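Local coordinates for protein condensin complex subunit 3 (Schizosaccharomyces pombe, PDB 5OQR) that serves as a regulatory HEAT-repeat subunit of condensin, the complex that converts interphase chromatin into condensed mitotic chromosomes, at residues A[281-286]-A[318-323]. Residues are numbered along the deposited sequence; the frame is centred on the assembly and turned at random.
Sequences AIKKFF and NEICIE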
loop_
_atom_site.group_PDB
_atom_site.type_symbol
_atom_site.label_atom_id
_atom_site.label_comp_id
_atom_site.label_asym_id
_atom_site.label_seq_id
_atom_site.Cartn_x
_atom_site.Cartn_y
_atom_site.Cartn_z
ATOM N N ALA A 281 1.283 -1.233 16.776
ATOM C CA ALA A 281 2.632 -1.354 17.316
ATOM C C ALA A 281 2.648 -2.207 18.578
ATOM O O ALA A 281 3.526 -3.061 18.747
ATOM C CB ALA A 281 3.206 0.033 17.599
ATOM N N ILE A 282 1.686 -1.994 19.475
ATOM C CA ILE A 282 1.624 -2.785 20.701
ATOM C C ILE A 282 1.417 -4.254 20.366
ATOM O O ILE A 282 2.106 -5.134 20.894
ATOM C CB ILE A 282 0.514 -2.251 21.625
ATOM C CG1 ILE A 282 0.861 -0.843 22.112
ATOM C CG2 ILE A 282 0.305 -3.181 22.822
ATOM C CD1 ILE A 282 -0.280 -0.130 22.809
ATOM N N LYS A 283 0.459 -4.543 19.486
ATOM C CA LYS A 283 0.180 -5.928 19.128
ATOM C C LYS A 283 1.399 -6.591 18.503
ATOM O O LYS A 283 1.718 -7.741 18.822
ATOM C CB LYS A 283 -1.014 -5.989 18.177
ATOM C CG LYS A 283 -2.298 -5.470 18.788
ATOM C CD LYS A 283 -3.500 -5.763 17.919
ATOM C CE LYS A 283 -4.788 -5.426 18.644
ATOM N NZ LYS A 283 -5.995 -5.787 17.860
ATOM N N LYS A 284 2.095 -5.882 17.616
ATOM C CA LYS A 284 3.266 -6.463 16.971
ATOM C C LYS A 284 4.413 -6.638 17.958
ATOM O O LYS A 284 5.152 -7.625 17.887
ATOM C CB LYS A 284 3.699 -5.595 15.788
ATOM C CG LYS A 284 2.788 -5.688 14.574
ATOM C CD LYS A 284 2.633 -7.126 14.107
ATOM C CE LYS A 284 2.223 -7.206 12.647
ATOM N NZ LYS A 284 0.810 -6.795 12.429
ATOM N N PHE A 285 4.584 -5.692 18.880
ATOM C CA PHE A 285 5.608 -5.849 19.905
ATOM C C PHE A 285 5.414 -7.147 20.678
ATOM O O PHE A 285 6.380 -7.873 20.940
ATOM C CB PHE A 285 5.586 -4.654 20.857
ATOM C CG PHE A 285 6.495 -4.807 22.043
ATOM C CD1 PHE A 285 6.023 -5.345 23.228
ATOM C CD2 PHE A 285 7.821 -4.417 21.973
ATOM C CE1 PHE A 285 6.853 -5.492 24.319
ATOM C CE2 PHE A 285 8.659 -4.561 23.062
ATOM C CZ PHE A 285 8.174 -5.099 24.237
ATOM N N PHE A 286 4.174 -7.459 21.049
ATOM C CA PHE A 286 3.903 -8.655 21.833
ATOM C C PHE A 286 3.802 -9.914 20.987
ATOM O O PHE A 286 3.814 -11.014 21.546
ATOM C CB PHE A 286 2.620 -8.468 22.645
ATOM C CG PHE A 286 2.781 -7.545 23.814
ATOM C CD1 PHE A 286 3.649 -7.861 24.842
ATOM C CD2 PHE A 286 2.068 -6.364 23.888
ATOM C CE1 PHE A 286 3.807 -7.016 25.920
ATOM C CE2 PHE A 286 2.221 -5.515 24.964
ATOM C CZ PHE A 286 3.092 -5.842 25.981
ATOM N N ASN A 318 -6.174 -6.205 26.576
ATOM C CA ASN A 318 -7.460 -6.891 26.626
ATOM C C ASN A 318 -7.886 -7.350 25.236
ATOM O O ASN A 318 -8.465 -8.430 25.080
ATOM C CB ASN A 318 -8.508 -5.962 27.242
ATOM C CG ASN A 318 -9.868 -6.610 27.368
ATOM O OD1 ASN A 318 -10.058 -7.526 28.162
ATOM N ND2 ASN A 318 -10.829 -6.124 26.595
ATOM N N GLU A 319 -7.599 -6.544 24.215
ATOM C CA GLU A 319 -7.948 -6.915 22.848
ATOM C C GLU A 319 -7.169 -8.143 22.390
ATOM O O GLU A 319 -7.731 -9.041 21.753
ATOM C CB GLU A 319 -7.684 -5.733 21.918
ATOM C CG GLU A 319 -8.621 -5.638 20.735
ATOM C CD GLU A 319 -8.673 -4.237 20.160
ATOM O OE1 GLU A 319 -7.901 -3.948 19.223
ATOM O OE2 GLU A 319 -9.475 -3.418 20.659
ATOM N N ILE A 320 -5.876 -8.198 22.708
ATOM C CA ILE A 320 -5.049 -9.339 22.321
ATOM C C ILE A 320 -5.556 -10.611 22.988
ATOM O O ILE A 320 -5.860 -11.608 22.322
ATOM C CB ILE A 320 -3.573 -9.073 22.673
ATOM C CG1 ILE A 320 -3.025 -7.919 21.833
ATOM C CG2 ILE A 320 -2.726 -10.325 22.463
ATOM C CD1 ILE A 320 -1.724 -7.350 22.351
ATOM N N CYS A 321 -5.651 -10.593 24.319
ATOM C CA CYS A 321 -5.978 -11.808 25.059
ATOM C C CYS A 321 -7.303 -12.403 24.605
ATOM O O CYS A 321 -7.460 -13.629 24.572
ATOM C CB CYS A 321 -6.013 -11.508 26.556
ATOM S SG CYS A 321 -4.415 -11.059 27.253
ATOM N N ILE A 322 -8.274 -11.559 24.257
ATOM C CA ILE A 322 -9.557 -12.064 23.778
ATOM C C ILE A 322 -9.382 -12.764 22.437
ATOM O O ILE A 322 -9.889 -13.871 22.223
ATOM C CB ILE A 322 -10.584 -10.920 23.696
ATOM C CG1 ILE A 322 -10.943 -10.445 25.106
ATOM C CG2 ILE A 322 -11.842 -11.369 22.950
ATOM C CD1 ILE A 322 -11.865 -9.247 25.154
ATOM N N GLU A 323 -8.668 -12.126 21.509
ATOM C CA GLU A 323 -8.409 -12.749 20.216
ATOM C C GLU A 323 -7.589 -14.020 20.385
ATOM O O GLU A 323 -7.932 -15.074 19.839
ATOM C CB GLU A 323 -7.688 -11.761 19.301
ATOM C CG GLU A 323 -7.414 -12.286 17.895
ATOM C CD GLU A 323 -6.021 -11.941 17.399
ATOM O OE1 GLU A 323 -5.540 -12.615 16.464
ATOM O OE2 GLU A 323 -5.405 -10.999 17.943
#
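K283 and I320 reach past each other in opposite directions: I320 heads toward helix 275-288, whereas K283 leaves its backbone to one side. The lysine is extended beyond CG, with CG beside the backbone N and anti to the carbonyl carbon (chi1 -62°), and this carries its tail across to helix 308-324. CG1 of I320 takes the matching position (chi1 -66°) and sends CD1 back to the base of the lysine, where it lies 4.0 Å from K283 CA. Midway the two chains run alongside one another, K283 CG being 4.0 Å from I320 CG1. Lysine suits this border because its methylenes pack on a buried isoleucine while its ammonium group ends beside the partly exposed E319.

There the lysine tail crosses the side chain of E319, and K283 NZ donates a hydrogen bond to E319 OE1 at 3.0 Å as part of a salt bridge. OE1 receives it on the anti lone pair, on the side away from OE2, which meanwhile pairs with R315 one turn earlier on the same helix. The carboxylate is thus shared between two cations, an arrangement that probably stabilises its negative charge. I320 CD1 also approaches the ring of F286 obliquely, 4.2 Å from F286 CD2, so its terminal methyl meets both lysine and phenylalanine.

With an alanine at K283, E319 OE1 would probably lose its lysine partner and I320 CG1 the CG methylene packed on it.

The segment axes come within 10.8 Å at closest approach and cross at -55°, joining helices 275-288 and 308-324 within the alpha-helical solenoid through long side chains. The chemistry is consistent with a seam that is apolar on the buried side, at I320 and F286, and ionic where K283 and E319 are partly exposed.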